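Local coordinates for putative host cell surface-exposed lipoprotein (Streptococcus phage TP-J34, PDB 4EQQ) that probably protects the lysogenic host from superinfection as a surface lipoprotein whose target is the phage tape measure protein, at residues 31-36 / 54-59; 67-72 / 90-95; 71-76 / 82-87; 86-91 / 97-102. All blocks are in the same frame, centred on the assembly; numbering follows the deposited sequence.

Contact 1 of 4, residues 31-36 / 54-59; sequences MSKEEL and AVENSG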
loop_
_atom_site.group_PDB
_atom_site.type_symbol
_atom_site.label_atom_id
_atom_site.label_comp_id
_atom_site.label_asym_id
_atom_site.label_seq_id
_atom_site.Cartn_x
_atom_site.Cartn_y
_atom_site.Cartn_z
ATOM N N MET A 31 3.584 0.552 5.458
ATOM C CA MET A 31 2.963 -0.129 6.593
ATOM C C MET A 31 3.252 0.452 7.940
ATOM O O MET A 31 4.361 0.930 8.210
ATOM C CB MET A 31 3.385 -1.606 6.625
ATOM C CG MET A 31 3.017 -2.367 5.374
ATOM S SD MET A 31 3.609 -4.061 5.508
ATOM C CE MET A 31 3.366 -4.612 3.825
ATOM N N SER A 32 2.272 0.297 8.834
ATOM C CA SER A 32 2.437 0.643 10.234
ATOM C C SER A 32 3.204 -0.526 10.818
ATOM O O SER A 32 3.336 -1.567 10.152
ATOM C CB SER A 32 1.072 0.791 10.909
ATOM O OG SER A 32 0.420 -0.454 11.080
ATOM N N LYS A 33 3.730 -0.365 12.035
ATOM C CA LYS A 33 4.445 -1.437 12.719
ATOM C C LYS A 33 3.567 -2.683 12.820
ATOM O O LYS A 33 4.060 -3.790 12.609
ATOM C CB LYS A 33 4.864 -0.978 14.123
ATOM C CG LYS A 33 5.802 -1.947 14.841
ATOM C CD LYS A 33 6.096 -1.531 16.286
ATOM C CE LYS A 33 6.943 -0.284 16.411
ATOM N NZ LYS A 33 7.184 0.067 17.839
ATOM N N GLU A 34 2.270 -2.507 13.172
ATOM C CA GLU A 34 1.349 -3.639 13.340
ATOM C C GLU A 34 1.021 -4.349 12.016
ATOM O O GLU A 34 0.946 -5.576 11.972
ATOM C CB GLU A 34 0.083 -3.233 14.126
ATOM C CG GLU A 34 0.371 -2.771 15.553
ATOM C CD GLU A 34 1.325 -3.619 16.375
ATOM O OE1 GLU A 34 1.188 -4.860 16.356
ATOM O OE2 GLU A 34 2.226 -3.041 17.026
ATOM N N GLU A 35 0.888 -3.574 10.932
ATOM C CA GLU A 35 0.652 -4.138 9.598
ATOM C C GLU A 35 1.839 -4.999 9.153
ATOM O O GLU A 35 1.660 -6.125 8.676
ATOM C CB GLU A 35 0.396 -3.025 8.590
ATOM C CG GLU A 35 -1.044 -2.556 8.647
ATOM C CD GLU A 35 -1.351 -1.348 7.790
ATOM O OE1 GLU A 35 -0.451 -0.496 7.591
ATOM O OE2 GLU A 35 -2.523 -1.223 7.369
ATOM N N LEU A 36 3.049 -4.483 9.374
ATOM C CA LEU A 36 4.303 -5.153 9.026
ATOM C C LEU A 36 4.509 -6.416 9.860
ATOM O O LEU A 36 4.890 -7.455 9.318
ATOM C CB LEU A 36 5.483 -4.174 9.175
ATOM C CG LEU A 36 6.876 -4.750 8.865
ATOM C CD1 LEU A 36 6.965 -5.267 7.412
ATOM C CD2 LEU A 36 7.936 -3.721 9.132
ATOM N N ALA A 54 12.115 -8.080 13.916
ATOM C CA ALA A 54 12.247 -7.290 12.688
ATOM C C ALA A 54 11.528 -5.921 12.721
ATOM O O ALA A 54 12.116 -4.927 12.315
ATOM C CB ALA A 54 11.797 -8.101 11.476
ATOM N N VAL A 55 10.294 -5.849 13.237
ATOM C CA VAL A 55 9.561 -4.558 13.250
ATOM C C VAL A 55 10.234 -3.461 14.083
ATOM O O VAL A 55 10.070 -2.285 13.766
ATOM C CB VAL A 55 8.046 -4.675 13.550
ATOM C CG1 VAL A 55 7.345 -5.569 12.520
ATOM C CG2 VAL A 55 7.795 -5.146 14.986
ATOM N N GLU A 56 11.026 -3.856 15.099
ATOM C CA GLU A 56 11.746 -2.945 16.005
ATOM C C GLU A 56 13.205 -2.688 15.633
ATOM O O GLU A 56 13.787 -1.696 16.096
ATOM C CB GLU A 56 11.710 -3.506 17.458
ATOM C CG GLU A 56 10.326 -3.503 18.108
ATOM C CD GLU A 56 9.666 -2.154 18.329
ATOM O OE1 GLU A 56 10.346 -1.110 18.196
ATOM O OE2 GLU A 56 8.462 -2.145 18.662
ATOM N N ASN A 57 13.812 -3.595 14.839
ATOM C CA ASN A 57 15.243 -3.579 14.550
ATOM C C ASN A 57 15.642 -3.430 13.084
ATOM O O ASN A 57 16.750 -3.821 12.708
ATOM C CB ASN A 57 15.878 -4.828 15.197
ATOM C CG ASN A 57 15.781 -4.811 16.710
ATOM O OD1 ASN A 57 16.558 -4.136 17.385
ATOM N ND2 ASN A 57 14.800 -5.518 17.273
ATOM N N SER A 58 14.773 -2.815 12.265
ATOM C CA SER A 58 15.044 -2.618 10.849
ATOM C C SER A 58 15.301 -1.155 10.476
ATOM O O SER A 58 15.394 -0.843 9.285
ATOM C CB SER A 58 13.910 -3.203 10.008
ATOM O OG SER A 58 13.763 -4.582 10.286
ATOM N N GLY A 59 15.412 -0.283 11.486
ATOM C CA GLY A 59 15.655 1.150 11.316
ATOM C C GLY A 59 14.485 1.893 10.704
ATOM O O GLY A 59 14.653 2.983 10.149
HETATM O O HOH W 1 9.260 1.106 19.711
#

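Contact 2 of 4, residues 67-72 / 90-95; sequences LEKAKQ and SFDKFT. With SO4 (sulfate ion), chain D.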
loop_
_atom_site.group_PDB
_atom_site.type_symbol
_atom_site.label_atom_id
_atom_site.label_comp_id
_atom_site.label_asym_id
_atom_site.label_seq_id
_atom_site.Cartn_x
_atom_site.Cartn_y
_atom_site.Cartn_z
ATOM N N LEU A 67 3.301 9.213 7.051
ATOM C CA LEU A 67 3.264 10.346 6.116
ATOM C C LEU A 67 3.093 9.857 4.662
ATOM O O LEU A 67 2.253 10.387 3.936
ATOM C CB LEU A 67 4.539 11.225 6.267
ATOM C CG LEU A 67 4.697 12.405 5.287
ATOM C CD1 LEU A 67 3.433 13.303 5.257
ATOM C CD2 LEU A 67 5.943 13.213 5.609
ATOM N N GLU A 68 3.887 8.854 4.251
ATOM C CA GLU A 68 3.811 8.293 2.899
ATOM C C GLU A 68 2.434 7.659 2.636
ATOM O O GLU A 68 1.856 7.858 1.564
ATOM C CB GLU A 68 4.974 7.314 2.631
ATOM C CG GLU A 68 6.350 7.981 2.537
ATOM C CD GLU A 68 6.439 9.217 1.652
ATOM O OE1 GLU A 68 6.788 10.303 2.173
ATOM O OE2 GLU A 68 6.061 9.120 0.463
ATOM N N LYS A 69 1.876 6.961 3.634
ATOM C CA LYS A 69 0.540 6.375 3.484
ATOM C C LYS A 69 -0.526 7.489 3.397
ATOM O O LYS A 69 -1.465 7.383 2.610
ATOM C CB LYS A 69 0.216 5.397 4.637
ATOM C CG LYS A 69 -0.970 4.481 4.315
ATOM C CD LYS A 69 -0.666 3.551 3.112
ATOM C CE LYS A 69 -1.858 2.743 2.664
ATOM N NZ LYS A 69 -2.333 1.828 3.738
ATOM N N ALA A 70 -0.372 8.544 4.217
ATOM C CA ALA A 70 -1.275 9.698 4.254
ATOM C C ALA A 70 -1.291 10.400 2.888
ATOM O O ALA A 70 -2.368 10.729 2.399
ATOM C CB ALA A 70 -0.828 10.687 5.342
ATOM N N LYS A 71 -0.104 10.592 2.261
ATOM C CA LYS A 71 0.014 11.201 0.927
ATOM C C LYS A 71 -0.725 10.346 -0.075
ATOM O O LYS A 71 -1.478 10.885 -0.882
ATOM C CB LYS A 71 1.483 11.350 0.487
ATOM C CG LYS A 71 2.277 12.412 1.249
ATOM C CD LYS A 71 3.738 12.349 0.803
ATOM C CE LYS A 71 4.608 13.375 1.478
ATOM N NZ LYS A 71 6.048 13.163 1.145
ATOM N N GLN A 72 -0.552 9.002 0.005
ATOM C CA GLN A 72 -1.240 8.061 -0.878
ATOM C C GLN A 72 -2.767 8.226 -0.770
ATOM O O GLN A 72 -3.431 8.340 -1.800
ATOM C CB GLN A 72 -0.812 6.614 -0.580
ATOM C CG GLN A 72 -1.421 5.596 -1.544
ATOM C CD GLN A 72 -1.060 4.166 -1.202
ATOM O OE1 GLN A 72 0.063 3.864 -0.792
ATOM N NE2 GLN A 72 -2.014 3.251 -1.370
ATOM N N SER A 90 -7.442 4.004 13.131
ATOM C CA SER A 90 -8.459 2.953 13.271
ATOM C C SER A 90 -8.276 1.777 12.382
ATOM O O SER A 90 -8.520 0.648 12.816
ATOM C CB SER A 90 -9.868 3.508 13.078
ATOM O OG SER A 90 -10.078 4.548 14.017
ATOM N N PHE A 91 -7.884 2.026 11.123
ATOM C CA PHE A 91 -7.737 0.963 10.150
ATOM C C PHE A 91 -6.295 0.456 10.000
ATOM O O PHE A 91 -6.072 -0.741 10.179
ATOM C CB PHE A 91 -8.348 1.401 8.810
ATOM C CG PHE A 91 -8.456 0.316 7.771
ATOM C CD1 PHE A 91 -9.542 -0.551 7.762
ATOM C CD2 PHE A 91 -7.489 0.176 6.787
ATOM C CE1 PHE A 91 -9.637 -1.563 6.809
ATOM C CE2 PHE A 91 -7.602 -0.815 5.814
ATOM C CZ PHE A 91 -8.680 -1.676 5.832
ATOM N N ASP A 92 -5.322 1.345 9.662
ATOM C CA ASP A 92 -3.913 0.932 9.474
ATOM C C ASP A 92 -3.165 0.617 10.769
ATOM O O ASP A 92 -2.118 -0.031 10.734
ATOM C CB ASP A 92 -3.123 1.939 8.628
ATOM C CG ASP A 92 -3.641 2.018 7.214
ATOM O OD1 ASP A 92 -3.570 0.985 6.494
ATOM O OD2 ASP A 92 -4.189 3.072 6.851
ATOM N N LYS A 93 -3.689 1.086 11.901
ATOM C CA LYS A 93 -3.084 0.858 13.218
ATOM C C LYS A 93 -1.740 1.538 13.460
ATOM O O LYS A 93 -0.936 1.062 14.256
ATOM C CB LYS A 93 -3.133 -0.620 13.662
ATOM C CG LYS A 93 -4.577 -1.144 13.802
ATOM C CD LYS A 93 -4.628 -2.626 14.123
ATOM C CE LYS A 93 -3.951 -3.461 13.063
ATOM N NZ LYS A 93 -4.205 -4.905 13.255
ATOM N N PHE A 94 -1.535 2.713 12.815
ATOM C CA PHE A 94 -0.442 3.608 13.152
ATOM C C PHE A 94 -0.820 4.159 14.522
ATOM O O PHE A 94 -2.013 4.216 14.856
ATOM C CB PHE A 94 -0.380 4.785 12.165
ATOM C CG PHE A 94 0.304 4.415 10.872
ATOM C CD1 PHE A 94 1.692 4.307 10.805
ATOM C CD2 PHE A 94 -0.439 4.130 9.732
ATOM C CE1 PHE A 94 2.327 3.962 9.611
ATOM C CE2 PHE A 94 0.196 3.754 8.537
ATOM C CZ PHE A 94 1.574 3.672 8.487
ATOM N N THR A 95 0.163 4.609 15.308
ATOM C CA THR A 95 -0.142 5.235 16.604
ATOM C C THR A 95 -0.763 6.607 16.295
ATOM O O THR A 95 -0.599 7.115 15.174
ATOM C CB THR A 95 1.160 5.424 17.416
ATOM O OG1 THR A 95 1.939 6.436 16.777
ATOM C CG2 THR A 95 1.979 4.125 17.533
HETATM S S SO4 D . -2.650 -1.699 2.972
HETATM O O1 SO4 D . -1.205 -1.940 3.072
HETATM O O2 SO4 D . -2.900 -0.358 2.460
HETATM O O3 SO4 D . -3.248 -2.665 2.045
HETATM O O4 SO4 D . -3.262 -1.851 4.299
#

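Contact 3 of 4, residues 71-76 / 82-87; sequences KQYQDT and DAIRDQ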
loop_
_atom_site.group_PDB
_atom_site.type_symbol
_atom_site.label_atom_id
_atom_site.label_comp_id
_atom_site.label_asym_id
_atom_site.label_seq_id
_atom_site.Cartn_x
_atom_site.Cartn_y
_atom_site.Cartn_z
ATOM N N LYS A 71 -0.104 10.592 2.261
ATOM C CA LYS A 71 0.014 11.201 0.927
ATOM C C LYS A 71 -0.725 10.346 -0.075
ATOM O O LYS A 71 -1.478 10.885 -0.882
ATOM C CB LYS A 71 1.483 11.350 0.487
ATOM C CG LYS A 71 2.277 12.412 1.249
ATOM C CD LYS A 71 3.738 12.349 0.803
ATOM C CE LYS A 71 4.608 13.375 1.478
ATOM N NZ LYS A 71 6.048 13.163 1.145
ATOM N N GLN A 72 -0.552 9.002 0.005
ATOM C CA GLN A 72 -1.240 8.061 -0.878
ATOM C C GLN A 72 -2.767 8.226 -0.770
ATOM O O GLN A 72 -3.431 8.340 -1.800
ATOM C CB GLN A 72 -0.812 6.614 -0.580
ATOM C CG GLN A 72 -1.421 5.596 -1.544
ATOM C CD GLN A 72 -1.060 4.166 -1.202
ATOM O OE1 GLN A 72 0.063 3.864 -0.792
ATOM N NE2 GLN A 72 -2.014 3.251 -1.370
ATOM N N TYR A 73 -3.319 8.269 0.464
ATOM C CA TYR A 73 -4.766 8.463 0.675
ATOM C C TYR A 73 -5.241 9.800 0.116
ATOM O O TYR A 73 -6.315 9.862 -0.482
ATOM C CB TYR A 73 -5.151 8.356 2.167
ATOM C CG TYR A 73 -5.072 6.956 2.754
ATOM C CD1 TYR A 73 -5.273 5.829 1.968
ATOM C CD2 TYR A 73 -4.802 6.770 4.112
ATOM C CE1 TYR A 73 -5.215 4.546 2.510
ATOM C CE2 TYR A 73 -4.718 5.488 4.658
ATOM C CZ TYR A 73 -4.965 4.382 3.866
ATOM O OH TYR A 73 -4.907 3.123 4.410
ATOM N N GLN A 74 -4.448 10.861 0.312
ATOM C CA GLN A 74 -4.792 12.200 -0.181
ATOM C C GLN A 74 -4.766 12.254 -1.697
ATOM O O GLN A 74 -5.726 12.722 -2.297
ATOM C CB GLN A 74 -3.863 13.278 0.415
ATOM C CG GLN A 74 -4.258 14.697 -0.028
ATOM C CD GLN A 74 -3.600 15.775 0.776
ATOM O OE1 GLN A 74 -2.394 15.967 0.710
ATOM N NE2 GLN A 74 -4.389 16.507 1.536
ATOM N N ASP A 75 -3.679 11.757 -2.314
ATOM C CA ASP A 75 -3.535 11.799 -3.763
ATOM C C ASP A 75 -4.410 10.830 -4.542
ATOM O O ASP A 75 -4.841 11.191 -5.628
ATOM C CB ASP A 75 -2.066 11.690 -4.178
ATOM C CG ASP A 75 -1.191 12.785 -3.580
ATOM O OD1 ASP A 75 -1.695 13.920 -3.396
ATOM O OD2 ASP A 75 -0.017 12.508 -3.289
ATOM N N THR A 76 -4.647 9.606 -4.025
ATOM C CA THR A 76 -5.456 8.605 -4.740
ATOM C C THR A 76 -6.953 8.796 -4.532
ATOM O O THR A 76 -7.728 8.419 -5.408
ATOM C CB THR A 76 -5.100 7.154 -4.340
ATOM O OG1 THR A 76 -5.352 6.941 -2.948
ATOM C CG2 THR A 76 -3.682 6.767 -4.684
ATOM N N ASP A 82 -8.577 15.033 8.209
ATOM C CA ASP A 82 -9.228 14.410 9.366
ATOM C C ASP A 82 -9.651 12.980 9.074
ATOM O O ASP A 82 -9.480 12.117 9.934
ATOM C CB ASP A 82 -10.426 15.245 9.872
ATOM C CG ASP A 82 -10.056 16.493 10.677
ATOM O OD1 ASP A 82 -8.901 16.567 11.176
ATOM O OD2 ASP A 82 -10.922 17.383 10.821
ATOM N N ALA A 83 -10.201 12.718 7.879
ATOM C CA ALA A 83 -10.587 11.360 7.493
ATOM C C ALA A 83 -9.336 10.474 7.385
ATOM O O ALA A 83 -9.383 9.307 7.769
ATOM C CB ALA A 83 -11.348 11.363 6.172
ATOM N N ILE A 84 -8.217 11.034 6.884
ATOM C CA ILE A 84 -6.936 10.319 6.763
ATOM C C ILE A 84 -6.388 9.971 8.140
ATOM O O ILE A 84 -5.951 8.844 8.344
ATOM C CB ILE A 84 -5.910 11.095 5.904
ATOM C CG1 ILE A 84 -6.362 11.128 4.426
ATOM C CG2 ILE A 84 -4.487 10.478 6.036
ATOM C CD1 ILE A 84 -5.666 12.214 3.548
ATOM N N ARG A 85 -6.415 10.931 9.085
ATOM C CA ARG A 85 -5.948 10.712 10.456
ATOM C C ARG A 85 -6.665 9.508 11.071
ATOM O O ARG A 85 -6.003 8.635 11.634
ATOM C CB ARG A 85 -6.206 11.964 11.312
ATOM C CG ARG A 85 -5.489 11.941 12.674
ATOM C CD ARG A 85 -6.133 12.882 13.692
ATOM N NE ARG A 85 -6.464 14.174 13.095
ATOM C CZ ARG A 85 -5.645 15.218 13.047
ATOM N NH1 ARG A 85 -4.436 15.149 13.591
ATOM N NH2 ARG A 85 -6.026 16.338 12.451
ATOM N N ASP A 86 -8.012 9.441 10.943
ATOM C CA ASP A 86 -8.795 8.319 11.497
ATOM C C ASP A 86 -8.491 7.002 10.820
ATOM O O ASP A 86 -8.389 5.981 11.495
ATOM C CB ASP A 86 -10.304 8.600 11.457
ATOM C CG ASP A 86 -10.731 9.793 12.287
ATOM O OD1 ASP A 86 -9.935 10.234 13.152
ATOM O OD2 ASP A 86 -11.866 10.281 12.083
ATOM N N GLN A 87 -8.346 7.021 9.486
ATOM C CA GLN A 87 -8.022 5.819 8.716
ATOM C C GLN A 87 -6.674 5.263 9.167
ATOM O O GLN A 87 -6.560 4.064 9.410
ATOM C CB GLN A 87 -7.999 6.127 7.204
ATOM C CG GLN A 87 -7.977 4.861 6.321
ATOM C CD GLN A 87 -9.298 4.110 6.343
ATOM O OE1 GLN A 87 -10.350 4.634 6.713
ATOM N NE2 GLN A 87 -9.288 2.879 5.925
HETATM O O HOH W 2 -7.764 1.843 4.024
#

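Contact 4 of 4, residues 86-91 / 97-102; sequences DQLVSF and EEADYA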
loop_
_atom_site.group_PDB
_atom_site.type_symbol
_atom_site.label_atom_id
_atom_site.label_comp_id
_atom_site.label_asym_id
_atom_site.label_seq_id
_atom_site.Cartn_x
_atom_site.Cartn_y
_atom_site.Cartn_z
ATOM N N ASP A 86 -8.012 9.441 10.943
ATOM C CA ASP A 86 -8.795 8.319 11.497
ATOM C C ASP A 86 -8.491 7.002 10.820
ATOM O O ASP A 86 -8.389 5.981 11.495
ATOM C CB ASP A 86 -10.304 8.600 11.457
ATOM C CG ASP A 86 -10.731 9.793 12.287
ATOM O OD1 ASP A 86 -9.935 10.234 13.152
ATOM O OD2 ASP A 86 -11.866 10.281 12.083
ATOM N N GLN A 87 -8.346 7.021 9.486
ATOM C CA GLN A 87 -8.022 5.819 8.716
ATOM C C GLN A 87 -6.674 5.263 9.167
ATOM O O GLN A 87 -6.560 4.064 9.410
ATOM C CB GLN A 87 -7.999 6.127 7.204
ATOM C CG GLN A 87 -7.977 4.861 6.321
ATOM C CD GLN A 87 -9.298 4.110 6.343
ATOM O OE1 GLN A 87 -10.350 4.634 6.713
ATOM N NE2 GLN A 87 -9.288 2.879 5.925
ATOM N N LEU A 88 -5.653 6.131 9.284
ATOM C CA LEU A 88 -4.310 5.689 9.706
ATOM C C LEU A 88 -4.327 4.999 11.074
ATOM O O LEU A 88 -3.667 3.974 11.260
ATOM C CB LEU A 88 -3.341 6.880 9.736
ATOM C CG LEU A 88 -3.004 7.551 8.390
ATOM C CD1 LEU A 88 -2.241 8.858 8.648
ATOM C CD2 LEU A 88 -2.223 6.584 7.423
ATOM N N VAL A 89 -5.107 5.543 12.015
ATOM C CA VAL A 89 -5.206 4.995 13.373
ATOM C C VAL A 89 -6.141 3.805 13.446
ATOM O O VAL A 89 -5.693 2.719 13.804
ATOM C CB VAL A 89 -5.562 6.087 14.426
ATOM C CG1 VAL A 89 -5.771 5.485 15.822
ATOM C CG2 VAL A 89 -4.491 7.156 14.476
ATOM N N SER A 90 -7.442 4.004 13.131
ATOM C CA SER A 90 -8.459 2.953 13.271
ATOM C C SER A 90 -8.276 1.777 12.382
ATOM O O SER A 90 -8.520 0.648 12.816
ATOM C CB SER A 90 -9.868 3.508 13.078
ATOM O OG SER A 90 -10.078 4.548 14.017
ATOM N N PHE A 91 -7.884 2.026 11.123
ATOM C CA PHE A 91 -7.737 0.963 10.150
ATOM C C PHE A 91 -6.295 0.456 10.000
ATOM O O PHE A 91 -6.072 -0.741 10.179
ATOM C CB PHE A 91 -8.348 1.401 8.810
ATOM C CG PHE A 91 -8.456 0.316 7.771
ATOM C CD1 PHE A 91 -9.542 -0.551 7.762
ATOM C CD2 PHE A 91 -7.489 0.176 6.787
ATOM C CE1 PHE A 91 -9.637 -1.563 6.809
ATOM C CE2 PHE A 91 -7.602 -0.815 5.814
ATOM C CZ PHE A 91 -8.680 -1.676 5.832
ATOM N N GLU A 97 0.173 9.569 17.359
ATOM C CA GLU A 97 1.272 10.514 17.106
ATOM C C GLU A 97 1.820 10.385 15.689
ATOM O O GLU A 97 2.104 11.394 15.058
ATOM C CB GLU A 97 2.395 10.310 18.126
ATOM C CG GLU A 97 1.839 10.343 19.532
ATOM C CD GLU A 97 2.667 11.064 20.572
ATOM O OE1 GLU A 97 3.877 11.298 20.346
ATOM O OE2 GLU A 97 2.102 11.337 21.652
ATOM N N GLU A 98 1.939 9.152 15.179
ATOM C CA GLU A 98 2.379 8.928 13.786
ATOM C C GLU A 98 1.357 9.533 12.809
ATOM O O GLU A 98 1.743 10.216 11.864
ATOM C CB GLU A 98 2.549 7.433 13.503
ATOM C CG GLU A 98 3.817 6.878 14.135
ATOM C CD GLU A 98 3.813 5.403 14.471
ATOM O OE1 GLU A 98 4.733 4.966 15.195
ATOM O OE2 GLU A 98 2.896 4.680 14.020
ATOM N N ALA A 99 0.049 9.299 13.063
ATOM C CA ALA A 99 -1.039 9.807 12.227
ATOM C C ALA A 99 -1.121 11.337 12.323
ATOM O O ALA A 99 -1.305 11.988 11.297
ATOM C CB ALA A 99 -2.363 9.169 12.637
ATOM N N ASP A 100 -0.923 11.911 13.535
ATOM C CA ASP A 100 -0.947 13.367 13.719
ATOM C C ASP A 100 0.185 14.010 12.935
ATOM O O ASP A 100 -0.048 14.993 12.232
ATOM C CB ASP A 100 -0.865 13.757 15.212
ATOM C CG ASP A 100 -2.076 13.373 16.050
ATOM O OD1 ASP A 100 -3.155 13.095 15.459
ATOM O OD2 ASP A 100 -1.937 13.302 17.290
ATOM N N TYR A 101 1.402 13.423 13.021
ATOM C CA TYR A 101 2.564 13.901 12.270
ATOM C C TYR A 101 2.288 13.819 10.752
ATOM O O TYR A 101 2.582 14.767 10.012
ATOM C CB TYR A 101 3.821 13.085 12.636
ATOM C CG TYR A 101 4.974 13.309 11.683
ATOM C CD1 TYR A 101 5.810 14.415 11.815
ATOM C CD2 TYR A 101 5.203 12.437 10.622
ATOM C CE1 TYR A 101 6.838 14.659 10.900
ATOM C CE2 TYR A 101 6.240 12.661 9.711
ATOM C CZ TYR A 101 7.058 13.769 9.859
ATOM O OH TYR A 101 8.076 13.984 8.968
ATOM N N ALA A 102 1.715 12.688 10.295
ATOM C CA ALA A 102 1.424 12.498 8.870
ATOM C C ALA A 102 0.511 13.610 8.333
ATOM O O ALA A 102 0.834 14.237 7.318
ATOM C CB ALA A 102 0.768 11.132 8.643
#

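Contact 1 of 4, residues 31-36 / 54-59
Lys33 and Glu56 supply the ionic part of this contact. Lys33 NZ donates a hydrogen bond, within a salt bridge, to Glu56 OE2 at 2.7 Å, meeting that oxygen on its syn side but 28° out of the carboxylate plane. A bend at chi3 of Lys33 (-69°) and another at chi2 of Glu56 bring the charged ends together, and the two chains cross at about a right angle. A water links the same pair a second time, accepting from Lys33 NZ at 3.0 Å and donating to Glu56 OE1 at 2.9 Å. Both carboxylate oxygens are therefore tied to the ammonium group, one directly and one through the water.

Val55 carries the apolar part. Its CB lies 3.8 Å from Lys33 CG, so the lysine's aliphatic root packs on it, and its CG1 branch reaches Leu36 CG at 3.8 Å, the two side chains lying antiparallel alongside one another. These residues join the start of helix 33-42 to the C-terminal part of helix 48-57 in an ectodomain with a helix-turn-helix fold. Leu36 also touches Tyr25, so helix 13-28 packs against the same apolar patch.

Further hydrogen bonds lie within each segment. Ser32 and Glu35 form a capping box at the start of helix 33-42: Glu35 N donates to Ser32 OG at 3.2 Å, and Ser32 N donates to the anti lone pair of Glu35 OE1 at 3.1 Å with an N-H...O angle of 168°. In the other segment Ser58 OG donates to Ala54 O at 2.6 Å.

Contact 2 of 4, residues 67-72 / 90-95
With CG of Lys69 anti to the backbone N (chi1 -164°), bends at chi2 (64°) and chi4 bring NZ to Asp92, whose own chi1 is -65°. The two chains cross at about a right angle and form a salt bridge, Lys69 NZ to Asp92 OD1 at 3.1 Å. The same ammonium group donates to O2 of a sulfate ion, 2.6 Å from NZ. The carboxylate of Asp92 and the sulfate meet Lys69 NZ about a right angle apart; with Glu35 also close to Asp92, the ammonium probably offsets a cluster of negative charge. The sulfate, probably from the crystallisation liquor, is also held by Lys69 and Gln72 of the second subunit, which puts this site at the dimer interface. Tyr73 OH hydrogen-bonds to both Asp92 OD2 and Lys69 NZ, linking the ends of the pair from a third side chain. Nearer the backbone, Lys69 CB lies 4.2 Å from Phe94 CE2, approaching the ring obliquely. Asp92 and Phe94 belong to the connection between helices 81-91 and 96-104. Phe94 is backbone-bonded to Leu88 of helix 81-91 and sets its ring against Ala66 of helix 62-77, so the turn into helix 96-104 is held on two helices.

Contact 3 of 4, residues 71-76 / 82-87
Helices 62-77 and 81-91 form a splayed helical hairpin, and Tyr73 meets Ile84 across it: the axes of the short segments approach to 10.1 Å with their N-to-C directions 136° apart. Tyr73 CB packs on Ile84 CG1 at 3.8 Å, and the CG2 branch of the isoleucine stands at the edge of the phenol ring, near its plane. The CD1 end of Ile84 runs on to the next residue, 3.8 Å from Gln74 CB. Farther along the ring, Gln87 CG touches Tyr73 CE2 at 3.7 Å. A bend at chi2 of Gln87 (71°) leads the amide off past the hydroxyl end, its plane perpendicular to the ring. A water joins their polar ends, donating to Tyr73 OH at 3.2 Å and accepting from Gln87 NE2 at 2.6 Å. The hydroxyl is also hydrogen-bonded to Asp92 and Lys69, and Phe91 of the second subunit meets the Tyr73 ring steeply. With no direct hydrogen bond between the segments, carbon packing of Tyr73 with Ile84 and Gln87 joins them, and the polar link is a bridging water; the bonds to Asp92, Lys69 and the water would hold the hydroxyl end of Tyr73 in place.

Contact 4 of 4, residues 86-91 / 97-102
Leu88 and Ala99 face each other directly, their CA atoms the nearest pair across the segments at 5.8 Å. Both side chains set off toward the opposite helix, and Leu88 CB meets Ala99 CB at 3.8 Å. Beyond CB the leucine turns along its partner helix: chi1 of -66° puts CG on the far side of CB from the carbonyl carbon, and the extended second torsion carries CD1 to Ala102 CB, again 3.8 Å away, while the same methyl, Leu88 CD1, lies 3.9 Å from Ala99 CA. A single branch of Leu88 thus rests on two alanines three residues apart, on the same face of helix 96-104.

Val89 comes at Ala99 from beside Leu88. Its CG2 lies 3.5 Å from Ala99 CB, closer than usual van der Waals contact, so the packing is tight here. The methyl of Ala99 is thereby gripped by both Leu88 and Val89. No hydrogen bond joins the segments; at the flank, Arg85 forms a salt bridge to Asp100, tying the helices by charge beside the apolar seam.

Small side chains on one helix fit the close approach of the axes, 8.9 Å for the short segments, at 163° between their N-to-C directions. Helix 81-91 widens into a pi-type turn at 87-91, and Leu88 also pairs through its backbone with Phe94 of the connection. The arrangement is that of a nearly antiparallel helical hairpin with an alanine-lined seam, made by the last two helices of this helix-turn-helix ectodomain.

From the N terminus, contact 1 closes first, bringing helix 48-57 back onto the start of helix 33-42, and it is complete before the others begin. Contacts 2 and 3 then both start on helix 62-77, sharing Lys71 and Gln72; contact 3 closes the shorter loop and lies within the span of contact 2. Contact 4 begins on helix 81-91 where contacts 2 and 3 end, sharing Ser90 and Phe91 with the first and Asp86 and Gln87 with the second. Together, contacts 2 to 4 bind the last three helices. Contact 1 meets this cluster where Ser32 hydrogen-bonds to Asp92 and packs on Phe94.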